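Local coordinates for protein monosaccharide-transporting ATPase (Actinobacillus succinogenes, PDB 5DTE) that binds beta-D-allopyranose between its two lobes and probably serves as the periplasmic sugar-binding component of an ABC transporter, at residues Asp116-Ala121 / Leu129-Val134; Asp68-Leu73 / Thr91-Ile96; Val134-Phe139 / Tyr296-Val301; Asn79-Lys84 / Glu106-Pro111. One frame throughout, in Å; residues are numbered along the deposited sequence.

Contact 1: Asp116-Ala121 / Leu129-Val134; sequences DVRLDA and LKFNYV. With ALL (beta-D-allopyranose), chain E.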
loop_
_atom_site.group_PDB
_atom_site.type_symbol
_atom_site.label_atom_id
_atom_site.label_comp_id
_atom_site.label_asym_id
_atom_site.label_seq_id
_atom_site.Cartn_x
_atom_site.Cartn_y
_atom_site.Cartn_z
ATOM N N ASP A 116 4.042 -0.185 6.779
ATOM C CA ASP A 116 3.740 -0.146 5.326
ATOM C C ASP A 116 4.884 -0.506 4.365
ATOM O O ASP A 116 4.883 -1.586 3.764
ATOM C CB ASP A 116 3.201 1.236 4.915
ATOM C CG ASP A 116 2.679 1.261 3.473
ATOM O OD1 ASP A 116 2.011 0.285 3.052
ATOM O OD2 ASP A 116 2.939 2.258 2.760
ATOM N N VAL A 117 5.819 0.424 4.184
ATOM C CA VAL A 117 6.939 0.238 3.271
ATOM C C VAL A 117 8.118 -0.375 4.026
ATOM O O VAL A 117 8.529 0.133 5.063
ATOM C CB VAL A 117 7.334 1.575 2.612
ATOM C CG1 VAL A 117 8.651 1.449 1.857
ATOM C CG2 VAL A 117 6.202 2.076 1.687
ATOM N N ARG A 118 8.640 -1.492 3.523
ATOM C CA ARG A 118 9.638 -2.252 4.275
ATOM C C ARG A 118 11.059 -1.833 3.938
ATOM O O ARG A 118 11.438 -1.765 2.751
ATOM C CB ARG A 118 9.473 -3.750 4.031
ATOM C CG ARG A 118 10.300 -4.621 4.972
ATOM C CD ARG A 118 10.045 -6.119 4.731
ATOM N NE ARG A 118 11.202 -6.944 5.076
ATOM C CZ ARG A 118 11.524 -7.307 6.315
ATOM N NH1 ARG A 118 12.604 -8.050 6.534
ATOM N NH2 ARG A 118 10.775 -6.921 7.340
ATOM N N LEU A 119 11.833 -1.553 4.994
ATOM C CA LEU A 119 13.250 -1.195 4.870
ATOM C C LEU A 119 14.078 -2.344 4.252
ATOM O O LEU A 119 13.779 -3.521 4.453
ATOM C CB LEU A 119 13.841 -0.802 6.235
ATOM C CG LEU A 119 13.293 0.352 7.095
ATOM C CD1 LEU A 119 14.200 0.588 8.295
ATOM C CD2 LEU A 119 13.111 1.642 6.324
ATOM N N ASP A 120 15.115 -1.990 3.494
ATOM C CA ASP A 120 15.975 -2.978 2.844
ATOM C C ASP A 120 16.583 -3.926 3.874
ATOM O O ASP A 120 17.319 -3.487 4.755
ATOM C CB ASP A 120 17.085 -2.282 2.054
ATOM C CG ASP A 120 17.491 -3.053 0.816
ATOM O OD1 ASP A 120 16.618 -3.289 -0.048
ATOM O OD2 ASP A 120 18.680 -3.422 0.707
ATOM N N ALA A 121 16.269 -5.215 3.772
ATOM C CA ALA A 121 16.748 -6.185 4.749
ATOM C C ALA A 121 18.262 -6.338 4.697
ATOM O O ALA A 121 18.938 -6.235 5.724
ATOM C CB ALA A 121 16.082 -7.518 4.535
ATOM N N LEU A 129 21.630 -3.155 12.226
ATOM C CA LEU A 129 20.321 -2.680 12.643
ATOM C C LEU A 129 19.285 -3.786 12.825
ATOM O O LEU A 129 19.044 -4.582 11.917
ATOM C CB LEU A 129 19.796 -1.673 11.629
ATOM C CG LEU A 129 18.422 -1.102 11.964
ATOM C CD1 LEU A 129 18.528 -0.166 13.164
ATOM C CD2 LEU A 129 17.836 -0.387 10.751
ATOM N N LYS A 130 18.676 -3.828 14.007
ATOM C CA LYS A 130 17.493 -4.646 14.236
ATOM C C LYS A 130 16.268 -3.744 14.161
ATOM O O LYS A 130 16.182 -2.746 14.888
ATOM C CB LYS A 130 17.551 -5.349 15.588
ATOM C CG LYS A 130 18.853 -6.083 15.889
ATOM C CD LYS A 130 19.384 -6.903 14.721
ATOM C CE LYS A 130 20.731 -7.524 15.083
ATOM N NZ LYS A 130 21.451 -8.129 13.927
ATOM N N PHE A 131 15.335 -4.074 13.273
ATOM C CA PHE A 131 14.147 -3.250 13.104
ATOM C C PHE A 131 12.907 -4.107 12.939
ATOM O O PHE A 131 12.992 -5.269 12.557
ATOM C CB PHE A 131 14.308 -2.327 11.906
ATOM C CG PHE A 131 14.091 -3.006 10.583
ATOM C CD1 PHE A 131 12.916 -2.810 9.869
ATOM C CD2 PHE A 131 15.057 -3.837 10.050
ATOM C CE1 PHE A 131 12.710 -3.437 8.640
ATOM C CE2 PHE A 131 14.857 -4.458 8.826
ATOM C CZ PHE A 131 13.680 -4.258 8.119
ATOM N N ASN A 132 11.747 -3.529 13.219
ATOM C CA ASN A 132 10.513 -4.301 13.258
ATOM C C ASN A 132 9.474 -3.751 12.289
ATOM O O ASN A 132 9.130 -2.574 12.368
ATOM C CB ASN A 132 9.965 -4.307 14.684
ATOM C CG ASN A 132 11.019 -4.690 15.714
ATOM O OD1 ASN A 132 11.233 -5.873 15.995
ATOM N ND2 ASN A 132 11.692 -3.685 16.277
ATOM N N TYR A 133 8.981 -4.594 11.378
ATOM C CA TYR A 133 8.011 -4.170 10.350
ATOM C C TYR A 133 6.604 -4.674 10.642
ATOM O O TYR A 133 6.417 -5.685 11.327
ATOM C CB TYR A 133 8.469 -4.645 8.956
ATOM C CG TYR A 133 7.493 -4.495 7.762
ATOM C CD1 TYR A 133 7.295 -3.267 7.122
ATOM C CD2 TYR A 133 6.831 -5.612 7.234
ATOM C CE1 TYR A 133 6.437 -3.152 6.018
ATOM C CE2 TYR A 133 5.981 -5.507 6.144
ATOM C CZ TYR A 133 5.780 -4.282 5.529
ATOM O OH TYR A 133 4.914 -4.209 4.432
ATOM N N VAL A 134 5.621 -3.936 10.132
ATOM C CA VAL A 134 4.225 -4.365 10.108
ATOM C C VAL A 134 3.611 -3.979 8.763
ATOM O O VAL A 134 3.625 -2.795 8.414
ATOM C CB VAL A 134 3.400 -3.719 11.241
ATOM C CG1 VAL A 134 1.902 -4.011 11.058
ATOM C CG2 VAL A 134 3.884 -4.192 12.583
HETATM C C1 ALL E . 1.575 2.012 -0.687
HETATM C C2 ALL E . 0.449 1.563 0.224
HETATM C C3 ALL E . -0.889 1.899 -0.322
HETATM C C4 ALL E . -0.970 3.309 -0.817
HETATM C C5 ALL E . 0.124 3.511 -1.851
HETATM C C6 ALL E . 0.039 4.815 -2.576
HETATM O O1 ALL E . 2.796 1.905 -0.065
HETATM O O2 ALL E . 0.534 0.127 0.349
HETATM O O3 ALL E . -1.168 1.015 -1.452
HETATM O O4 ALL E . -2.261 3.557 -1.394
HETATM O O5 ALL E . 1.396 3.421 -1.147
HETATM O O6 ALL E . 0.420 5.858 -1.704
#
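Arg118 lies over one face of the Tyr133 ring, and the backbone of Asp116 sits at the edge of that ring. The Arg118 CB rests 3.9 Å from the centroid of the Tyr133 ring, a CH-pi contact only 20° off the ring normal. With CG anti to the backbone N (chi1 -169°), the Arg118 chain runs on across the ring. Its guanidinium ends with one face over Phe131 CZ. The NH2 atom of Arg118 reaches Tyr133 CB near the guanidinium plane. The guanidinium stands steeply to the Tyr133 ring, with the planes 77° apart. Leu119 CD1 lies over one face of the Phe131 ring, while Leu119 CB, 3.7 Å from Phe131 CE1, makes an off-centre CH-pi contact.

Two hydrogen bonds fix the end nearest the sugar. Tyr133 OH donates to Asp116 O at 2.7 Å, from above the carbonyl plane. Asn170 ND2 also donates to this carbonyl oxygen. Asp116 N donates to Val134 O at 3.1 Å.

The carboxylate of Asp116 takes two sugar hydroxyls. O1 of allose donates to Asp116 OD2 at 2.9 Å, and O2 of allose to Asp116 OD1 at 3.1 Å. Tyr133 is thus a second-shell residue, holding the backbone of a first-shell residue. Such a loop, at the C-terminal end of a parallel strand, is typical of the sugar site of periplasmic binding proteins.

Contact 2: Asp68-Leu73 / Thr91-Ile96; sequences DSTEQL and TPNDSI
Asn93 reaches into the first turn of helix 70-82, between Thr70 and Leu73. These three residues bury the most surface here. The Asn93 amide enters with its nitrogen leading. Asn93 ND2 comes 2.9 Å from Ser69 O, but the angle is too poor for a hydrogen bond. On its way it passes Leu73, whose CD2 lies 3.5 Å from Asn93 ND2. Leu73 CG is anti to the backbone N (chi1 -169°), which helps bring CD2 to Asn93 and to Thr91 O, 3.6 Å from Leu73 CD2.

Thr70 works on the other part of Asn93, its backbone. Thr70 OG1 donates a weak hydrogen bond to Asn93 O at 3.1 Å. The hydroxyl and methyl of Thr70 both touch Asp94 CB, with OG1 at 3.6 Å from it. Thr70 and Asp94 cross at about a right angle. Asp94 turns its carboxylate back to its own loop: OD2 accepts from Ile96 N at 3.1 Å, an Asx turn, and uses its anti lone pair.

The contact joins the N-terminal end of helix 70-82 to the loop between strand 87-90 and helix 99-105. Phe98 touches both Leu73 and Asn93. Pro92 leans on Asp114 of the adjacent strand 112-115, while Thr91 OG1 bonds to Lys34 N just beyond strand 28-33.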
loop_
_atom_site.group_PDB
_atom_site.type_symbol
_atom_site.label_atom_id
_atom_site.label_comp_id
_atom_site.label_asym_id
_atom_site.label_seq_id
_atom_site.Cartn_x
_atom_site.Cartn_y
_atom_site.Cartn_z
ATOM N N ASP A 68 6.880 11.942 -2.215
ATOM C CA ASP A 68 8.201 11.412 -2.572
ATOM C C ASP A 68 9.399 12.106 -1.907
ATOM O O ASP A 68 10.535 11.707 -2.134
ATOM C CB ASP A 68 8.391 11.440 -4.097
ATOM C CG ASP A 68 8.067 12.786 -4.707
ATOM O OD1 ASP A 68 7.837 13.744 -3.951
ATOM O OD2 ASP A 68 8.057 12.891 -5.950
ATOM N N SER A 69 9.176 13.121 -1.079
ATOM C CA SER A 69 10.323 13.732 -0.419
ATOM C C SER A 69 10.751 12.884 0.752
ATOM O O SER A 69 10.145 12.930 1.826
ATOM C CB SER A 69 10.043 15.152 0.055
ATOM O OG SER A 69 11.274 15.778 0.393
ATOM N N THR A 70 11.798 12.101 0.519
ATOM C CA THR A 70 12.400 11.261 1.537
ATOM C C THR A 70 13.045 12.062 2.664
ATOM O O THR A 70 12.829 11.767 3.827
ATOM C CB THR A 70 13.473 10.348 0.924
ATOM O OG1 THR A 70 12.858 9.396 0.042
ATOM C CG2 THR A 70 14.253 9.627 2.024
ATOM N N GLU A 71 13.840 13.067 2.307
ATOM C CA GLU A 71 14.642 13.825 3.272
ATOM C C GLU A 71 13.800 14.413 4.369
ATOM O O GLU A 71 14.128 14.294 5.549
ATOM C CB GLU A 71 15.413 14.957 2.581
ATOM C CG GLU A 71 16.652 14.509 1.820
ATOM C CD GLU A 71 16.339 13.792 0.506
ATOM O OE1 GLU A 71 15.149 13.716 0.125
ATOM O OE2 GLU A 71 17.294 13.315 -0.153
ATOM N N GLN A 72 12.715 15.060 3.961
ATOM C CA GLN A 72 11.816 15.747 4.879
ATOM C C GLN A 72 11.190 14.803 5.904
ATOM O O GLN A 72 10.964 15.191 7.055
ATOM C CB GLN A 72 10.721 16.457 4.088
ATOM C CG GLN A 72 9.593 17.002 4.929
ATOM C CD GLN A 72 8.497 17.552 4.067
ATOM O OE1 GLN A 72 7.428 17.928 4.556
ATOM N NE2 GLN A 72 8.751 17.596 2.759
ATOM N N LEU A 73 10.921 13.566 5.485
ATOM C CA LEU A 73 10.333 12.574 6.379
ATOM C C LEU A 73 11.324 12.114 7.442
ATOM O O LEU A 73 10.966 11.974 8.618
ATOM C CB LEU A 73 9.820 11.371 5.598
ATOM C CG LEU A 73 8.969 10.438 6.476
ATOM C CD1 LEU A 73 8.038 11.227 7.418
ATOM C CD2 LEU A 73 8.168 9.456 5.631
ATOM N N THR A 91 5.958 5.243 8.340
ATOM C CA THR A 91 5.746 4.629 7.033
ATOM C C THR A 91 6.782 5.207 6.085
ATOM O O THR A 91 6.549 6.256 5.482
ATOM C CB THR A 91 4.359 4.927 6.489
ATOM O OG1 THR A 91 4.298 6.316 6.134
ATOM C CG2 THR A 91 3.304 4.647 7.548
ATOM N N PRO A 92 7.945 4.542 5.973
ATOM C CA PRO A 92 9.101 5.046 5.230
ATOM C C PRO A 92 8.826 5.457 3.788
ATOM O O PRO A 92 7.753 5.220 3.253
ATOM C CB PRO A 92 10.072 3.868 5.275
ATOM C CG PRO A 92 9.790 3.259 6.572
ATOM C CD PRO A 92 8.291 3.321 6.717
ATOM N N ASN A 93 9.851 6.056 3.192
ATOM C CA ASN A 93 9.781 6.841 1.976
ATOM C C ASN A 93 10.859 6.363 1.032
ATOM O O ASN A 93 11.064 6.909 -0.052
ATOM C CB ASN A 93 9.997 8.318 2.301
ATOM C CG ASN A 93 8.869 9.179 1.838
ATOM O OD1 ASN A 93 8.027 8.734 1.059
ATOM N ND2 ASN A 93 8.840 10.429 2.301
ATOM N N ASP A 94 11.552 5.330 1.479
ATOM C CA ASP A 94 12.785 4.898 0.864
ATOM C C ASP A 94 13.296 3.732 1.703
ATOM O O ASP A 94 13.402 3.850 2.920
ATOM C CB ASP A 94 13.780 6.058 0.825
ATOM C CG ASP A 94 14.938 5.797 -0.085
ATOM O OD1 ASP A 94 15.161 6.643 -0.978
ATOM O OD2 ASP A 94 15.633 4.772 0.103
ATOM N N SER A 95 13.595 2.602 1.080
ATOM C CA SER A 95 13.879 1.405 1.869
ATOM C C SER A 95 15.206 1.529 2.618
ATOM O O SER A 95 15.448 0.842 3.623
ATOM C CB SER A 95 13.880 0.160 0.971
ATOM O OG SER A 95 14.631 0.374 -0.214
ATOM N N ILE A 96 16.050 2.437 2.142
ATOM C CA ILE A 96 17.418 2.521 2.620
ATOM C C ILE A 96 17.720 3.811 3.378
ATOM O O ILE A 96 18.401 3.792 4.403
ATOM C CB ILE A 96 18.370 2.362 1.440
ATOM C CG1 ILE A 96 18.178 0.964 0.857
ATOM C CG2 ILE A 96 19.814 2.628 1.857
ATOM C CD1 ILE A 96 19.207 0.557 -0.147
#

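Contact 3: Val134-Phe139 / Tyr296-Val301; sequences VGVDNF and YYVDPV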
loop_
_atom_site.group_PDB
_atom_site.type_symbol
_atom_site.label_atom_id
_atom_site.label_comp_id
_atom_site.label_asym_id
_atom_site.label_seq_id
_atom_site.Cartn_x
_atom_site.Cartn_y
_atom_site.Cartn_z
ATOM N N VAL A 134 5.621 -3.936 10.132
ATOM C CA VAL A 134 4.225 -4.365 10.108
ATOM C C VAL A 134 3.611 -3.979 8.763
ATOM O O VAL A 134 3.625 -2.795 8.414
ATOM C CB VAL A 134 3.400 -3.719 11.241
ATOM C CG1 VAL A 134 1.902 -4.011 11.058
ATOM C CG2 VAL A 134 3.884 -4.192 12.583
ATOM N N GLY A 135 3.086 -4.959 8.013
ATOM C CA GLY A 135 2.411 -4.669 6.749
ATOM C C GLY A 135 1.582 -5.785 6.142
ATOM O O GLY A 135 0.731 -6.378 6.807
ATOM N N VAL A 136 1.811 -6.029 4.855
ATOM C CA VAL A 136 1.287 -7.196 4.135
ATOM C C VAL A 136 2.318 -7.709 3.116
ATOM O O VAL A 136 3.273 -7.009 2.767
ATOM C CB VAL A 136 -0.051 -6.915 3.372
ATOM C CG1 VAL A 136 -1.228 -6.893 4.324
ATOM C CG2 VAL A 136 0.017 -5.642 2.528
ATOM N N ASP A 137 2.138 -8.948 2.669
ATOM C CA ASP A 137 2.885 -9.455 1.528
ATOM C C ASP A 137 2.281 -8.827 0.281
ATOM O O ASP A 137 1.201 -9.220 -0.150
ATOM C CB ASP A 137 2.818 -10.986 1.467
ATOM C CG ASP A 137 4.033 -11.602 0.802
ATOM O OD1 ASP A 137 4.506 -11.044 -0.203
ATOM O OD2 ASP A 137 4.523 -12.642 1.292
ATOM N N ASN A 138 2.948 -7.820 -0.275
ATOM C CA ASN A 138 2.391 -7.130 -1.434
ATOM C C ASN A 138 2.581 -7.975 -2.683
ATOM O O ASN A 138 1.822 -7.857 -3.642
ATOM C CB ASN A 138 3.011 -5.741 -1.606
ATOM C CG ASN A 138 2.625 -4.777 -0.484
ATOM O OD1 ASN A 138 1.451 -4.631 -0.146
ATOM N ND2 ASN A 138 3.614 -4.127 0.098
ATOM N N PHE A 139 3.573 -8.857 -2.657
ATOM C CA PHE A 139 3.790 -9.787 -3.768
ATOM C C PHE A 139 2.610 -10.716 -3.883
ATOM O O PHE A 139 2.000 -10.847 -4.956
ATOM C CB PHE A 139 5.068 -10.597 -3.571
ATOM C CG PHE A 139 5.324 -11.617 -4.648
ATOM C CD1 PHE A 139 6.056 -11.279 -5.780
ATOM C CD2 PHE A 139 4.870 -12.928 -4.504
ATOM C CE1 PHE A 139 6.317 -12.227 -6.760
ATOM C CE2 PHE A 139 5.129 -13.888 -5.473
ATOM C CZ PHE A 139 5.845 -13.540 -6.608
ATOM N N TYR A 296 5.406 -8.665 10.732
ATOM C CA TYR A 296 4.021 -9.066 10.950
ATOM C C TYR A 296 3.240 -8.650 9.706
ATOM O O TYR A 296 3.146 -7.461 9.359
ATOM C CB TYR A 296 3.454 -8.453 12.250
ATOM C CG TYR A 296 1.969 -8.652 12.500
ATOM C CD1 TYR A 296 1.510 -9.561 13.458
ATOM C CD2 TYR A 296 1.019 -7.914 11.785
ATOM C CE1 TYR A 296 0.139 -9.740 13.684
ATOM C CE2 TYR A 296 -0.337 -8.084 11.994
ATOM C CZ TYR A 296 -0.774 -8.990 12.943
ATOM O OH TYR A 296 -2.133 -9.118 13.128
ATOM N N TYR A 297 2.724 -9.669 9.027
ATOM C CA TYR A 297 1.896 -9.546 7.837
ATOM C C TYR A 297 0.431 -9.787 8.192
ATOM O O TYR A 297 0.056 -10.916 8.510
ATOM C CB TYR A 297 2.310 -10.564 6.772
ATOM C CG TYR A 297 3.579 -10.287 5.996
ATOM C CD1 TYR A 297 3.887 -9.009 5.555
ATOM C CD2 TYR A 297 4.463 -11.320 5.685
ATOM C CE1 TYR A 297 5.046 -8.759 4.830
ATOM C CE2 TYR A 297 5.628 -11.080 4.972
ATOM C CZ TYR A 297 5.913 -9.793 4.547
ATOM O OH TYR A 297 7.056 -9.541 3.823
ATOM N N VAL A 298 -0.383 -8.732 8.137
ATOM C CA VAL A 298 -1.834 -8.861 8.215
ATOM C C VAL A 298 -2.278 -9.718 7.031
ATOM O O VAL A 298 -1.593 -9.739 5.996
ATOM C CB VAL A 298 -2.524 -7.463 8.215
ATOM C CG1 VAL A 298 -3.830 -7.478 7.468
ATOM C CG2 VAL A 298 -2.756 -7.000 9.624
ATOM N N ASP A 299 -3.377 -10.456 7.185
ATOM C CA ASP A 299 -3.877 -11.278 6.080
ATOM C C ASP A 299 -4.952 -10.570 5.258
ATOM O O ASP A 299 -6.076 -10.390 5.713
ATOM C CB ASP A 299 -4.387 -12.619 6.612
ATOM C CG ASP A 299 -3.255 -13.486 7.147
ATOM O OD1 ASP A 299 -2.179 -13.501 6.508
ATOM O OD2 ASP A 299 -3.432 -14.137 8.201
ATOM N N PRO A 300 -4.597 -10.181 4.023
ATOM C CA PRO A 300 -5.446 -9.368 3.144
ATOM C C PRO A 300 -6.715 -10.094 2.732
ATOM O O PRO A 300 -6.751 -11.317 2.783
ATOM C CB PRO A 300 -4.548 -9.122 1.932
ATOM C CG PRO A 300 -3.647 -10.309 1.909
ATOM C CD PRO A 300 -3.368 -10.617 3.341
ATOM N N VAL A 301 -7.740 -9.347 2.332
ATOM C CA VAL A 301 -8.967 -9.945 1.826
ATOM C C VAL A 301 -9.075 -9.634 0.348
ATOM O O VAL A 301 -8.797 -8.512 -0.058
ATOM C CB VAL A 301 -10.238 -9.409 2.535
ATOM C CG1 VAL A 301 -11.381 -10.364 2.344
ATOM C CG2 VAL A 301 -9.989 -9.180 4.013
HETATM O O HOH W 1 0.215 -10.846 3.482
#
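Gly135 and Tyr296 are joined by a backbone hydrogen bond, and a second bond follows one step on. Gly135 N donates to Tyr296 O at 2.8 Å, with an angle of 164° at the hydrogen. Val298 N donates to Gly135 O at 2.9 Å. Gly135 is thus gripped through both its N and its O, in the parallel pattern. A CA-H...O contact from Tyr297 CA to Gly135 O adds to the second bond. Water extends the pairing past the strand: it accepts from Asp137 N at 2.8 Å and donates to Val298 O at 3.3 Å.

The apolar contacts fall into two groups. Val134 CG1 and Tyr296 CG are both anti to their backbone N (chi1 171° and 173°), which sets the two side chains alongside, with Val134 CG1 4.1 Å from Tyr296 CD2. Further along, Val136 CG1 meets Val298 CG1 at 4.1 Å and Pro300 CD at 4.4 Å.

The Tyr297 ring bends back over the first segment. Asp137 N lies over one of its faces, and Gly135 sits at its edge.

Strand 295-297 is one edge strand of the six-stranded parallel sheet and pairs here with strand 132-135. Ile278 of helix 272-287 packs on both Val134 and Tyr296. Beyond the pairing, residues 134-139 run into helix 138-152, and residues 296-301 go on to strand 301-303.

Contact 4: Asn79-Lys84 / Glu106-Pro111; sequences NMIAKK and EKAGIP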
loop_
_atom_site.group_PDB
_atom_site.type_symbol
_atom_site.label_atom_id
_atom_site.label_comp_id
_atom_site.label_asym_id
_atom_site.label_seq_id
_atom_site.Cartn_x
_atom_site.Cartn_y
_atom_site.Cartn_z
ATOM N N ASN A 79 13.265 14.637 14.472
ATOM C CA ASN A 79 12.631 15.609 15.348
ATOM C C ASN A 79 12.045 14.895 16.553
ATOM O O ASN A 79 12.300 15.267 17.690
ATOM C CB ASN A 79 11.538 16.396 14.617
ATOM C CG ASN A 79 12.082 17.220 13.453
ATOM O OD1 ASN A 79 13.294 17.377 13.296
ATOM N ND2 ASN A 79 11.177 17.755 12.631
ATOM N N MET A 80 11.280 13.845 16.288
ATOM C CA MET A 80 10.623 13.067 17.333
ATOM C C MET A 80 11.632 12.408 18.288
ATOM O O MET A 80 11.409 12.357 19.496
ATOM C CB MET A 80 9.710 12.020 16.687
ATOM C CG MET A 80 8.637 12.605 15.752
ATOM S SD MET A 80 7.538 13.768 16.631
ATOM C CE MET A 80 8.145 15.374 16.049
ATOM N N ILE A 81 12.738 11.911 17.745
ATOM C CA ILE A 81 13.862 11.437 18.553
ATOM C C ILE A 81 14.352 12.568 19.460
ATOM O O ILE A 81 14.553 12.374 20.659
ATOM C CB ILE A 81 15.033 10.906 17.652
ATOM C CG1 ILE A 81 14.603 9.640 16.904
ATOM C CG2 ILE A 81 16.257 10.551 18.461
ATOM C CD1 ILE A 81 15.570 9.201 15.819
ATOM N N ALA A 82 14.516 13.752 18.876
ATOM C CA ALA A 82 14.984 14.938 19.598
ATOM C C ALA A 82 14.040 15.326 20.722
ATOM O O ALA A 82 14.477 15.745 21.779
ATOM C CB ALA A 82 15.157 16.109 18.641
ATOM N N LYS A 83 12.743 15.170 20.483
ATOM C CA LYS A 83 11.716 15.502 21.472
ATOM C C LYS A 83 11.542 14.402 22.521
ATOM O O LYS A 83 10.773 14.569 23.476
ATOM C CB LYS A 83 10.376 15.770 20.779
ATOM C CG LYS A 83 10.358 17.006 19.880
ATOM C CD LYS A 83 8.993 17.201 19.224
ATOM C CE LYS A 83 7.861 17.093 20.241
ATOM N NZ LYS A 83 6.528 17.223 19.585
ATOM N N LYS A 84 12.277 13.301 22.343
ATOM C CA LYS A 84 12.191 12.125 23.210
ATOM C C LYS A 84 10.733 11.724 23.398
ATOM O O LYS A 84 10.193 11.671 24.506
ATOM C CB LYS A 84 12.866 12.373 24.555
ATOM C CG LYS A 84 14.378 12.468 24.497
ATOM C CD LYS A 84 14.944 12.378 25.907
ATOM C CE LYS A 84 16.464 12.335 25.936
ATOM N NZ LYS A 84 16.975 11.396 26.996
ATOM N N GLU A 106 17.458 3.754 18.097
ATOM C CA GLU A 106 17.884 2.674 18.979
ATOM C C GLU A 106 18.873 3.219 20.022
ATOM O O GLU A 106 18.907 2.754 21.161
ATOM C CB GLU A 106 18.500 1.528 18.161
ATOM C CG GLU A 106 18.649 0.197 18.900
ATOM C CD GLU A 106 19.909 0.119 19.750
ATOM O OE1 GLU A 106 20.888 0.846 19.459
ATOM O OE2 GLU A 106 19.922 -0.680 20.711
ATOM N N LYS A 107 19.655 4.225 19.634
ATOM C CA LYS A 107 20.656 4.798 20.526
ATOM C C LYS A 107 20.018 5.775 21.498
ATOM O O LYS A 107 20.609 6.117 22.531
ATOM C CB LYS A 107 21.770 5.486 19.736
ATOM C CG LYS A 107 22.601 4.530 18.901
ATOM C CD LYS A 107 23.967 5.105 18.561
ATOM C CE LYS A 107 24.365 4.783 17.121
ATOM N NZ LYS A 107 24.022 3.381 16.729
ATOM N N ALA A 108 18.808 6.216 21.167
ATOM C CA ALA A 108 18.031 7.033 22.086
ATOM C C ALA A 108 17.010 6.176 22.829
ATOM O O ALA A 108 16.138 6.698 23.529
ATOM C CB ALA A 108 17.344 8.160 21.346
ATOM N N GLY A 109 17.113 4.859 22.671
ATOM C CA GLY A 109 16.285 3.936 23.428
ATOM C C GLY A 109 14.798 4.141 23.222
ATOM O O GLY A 109 13.992 3.867 24.112
ATOM N N ILE A 110 14.450 4.634 22.036
ATOM C CA ILE A 110 13.068 4.818 21.609
ATOM C C ILE A 110 12.642 3.690 20.667
ATOM O O ILE A 110 13.210 3.537 19.583
ATOM C CB ILE A 110 12.887 6.171 20.882
ATOM C CG1 ILE A 110 13.394 7.324 21.749
ATOM C CG2 ILE A 110 11.428 6.379 20.436
ATOM C CD1 ILE A 110 13.115 8.718 21.158
ATOM N N PRO A 111 11.676 2.865 21.090
ATOM C CA PRO A 111 11.128 1.856 20.177
ATOM C C PRO A 111 10.541 2.483 18.911
ATOM O O PRO A 111 10.057 3.616 18.939
ATOM C CB PRO A 111 10.034 1.175 21.005
ATOM C CG PRO A 111 10.134 1.745 22.402
ATOM C CD PRO A 111 11.398 2.536 22.493
#
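Helix 70-82 closes here against the turn that follows helix 99-105, with Ile81 CA and Ala108 CA 7.0 Å apart. Both segments end a helix in a Schellman motif. In the first, Lys84 takes positive phi (49°) and its N bonds back to Ile81 O at 3.0 Å. In the second, Gly109 is the C-prime residue, and its N makes a weak bond to Glu106 O.

Ile110 has the largest share of the buried surface. Its CG1 is anti to the carbonyl carbon (chi1 -54°), and the chain then extends (chi2 -174°). This carries the CD1 methyl to the end of helix 70-82, where it meets main-chain atoms. Ile110 CD1 lies 3.8 Å from Ile81 CA and 4.1 Å from Lys84 CA. It also comes 4.3 Å from Met80 O, so one methyl touches three residues at the end of the helix and just past it.

Ile81 uses its CG2 methyl, which meets Ala108 CB at 3.9 Å, methyl against methyl. This is the one pair in which side chain meets side chain. Ile88 of strand 87-90 touches Met80, Ile81 and Ile110.

Methyl groups carry the contact, without hydrogen bonds between the segments. Lys84 N and Gly109 N bond within their own helix ends, to Ile81 O and Glu106 O. The spacing of the two turns probably depends on van der Waals fit, including packing on Ile88.

How the contacts relate
From the N terminus, helix 70-82 begins in contact 2 and ends in contact 4. Contact 2 closes the loop through this helix and strand 87-90. Contact 4 opens before contact 2 has closed and closes after helix 99-105, so the two cross. They tie the two ends of helix 70-82 to the loops before and after helix 99-105. Contact 1 follows in series, closing the excursion through helix 121-126 and tying the loop after strand 112-115 to strand 132-135. It touches contact 2, where Asp120 N probably bonds to Ser95 O. Contact 3 shares Val134 with contact 1, pairs two strands of the six-stranded sheet and spans the whole four-stranded sheet.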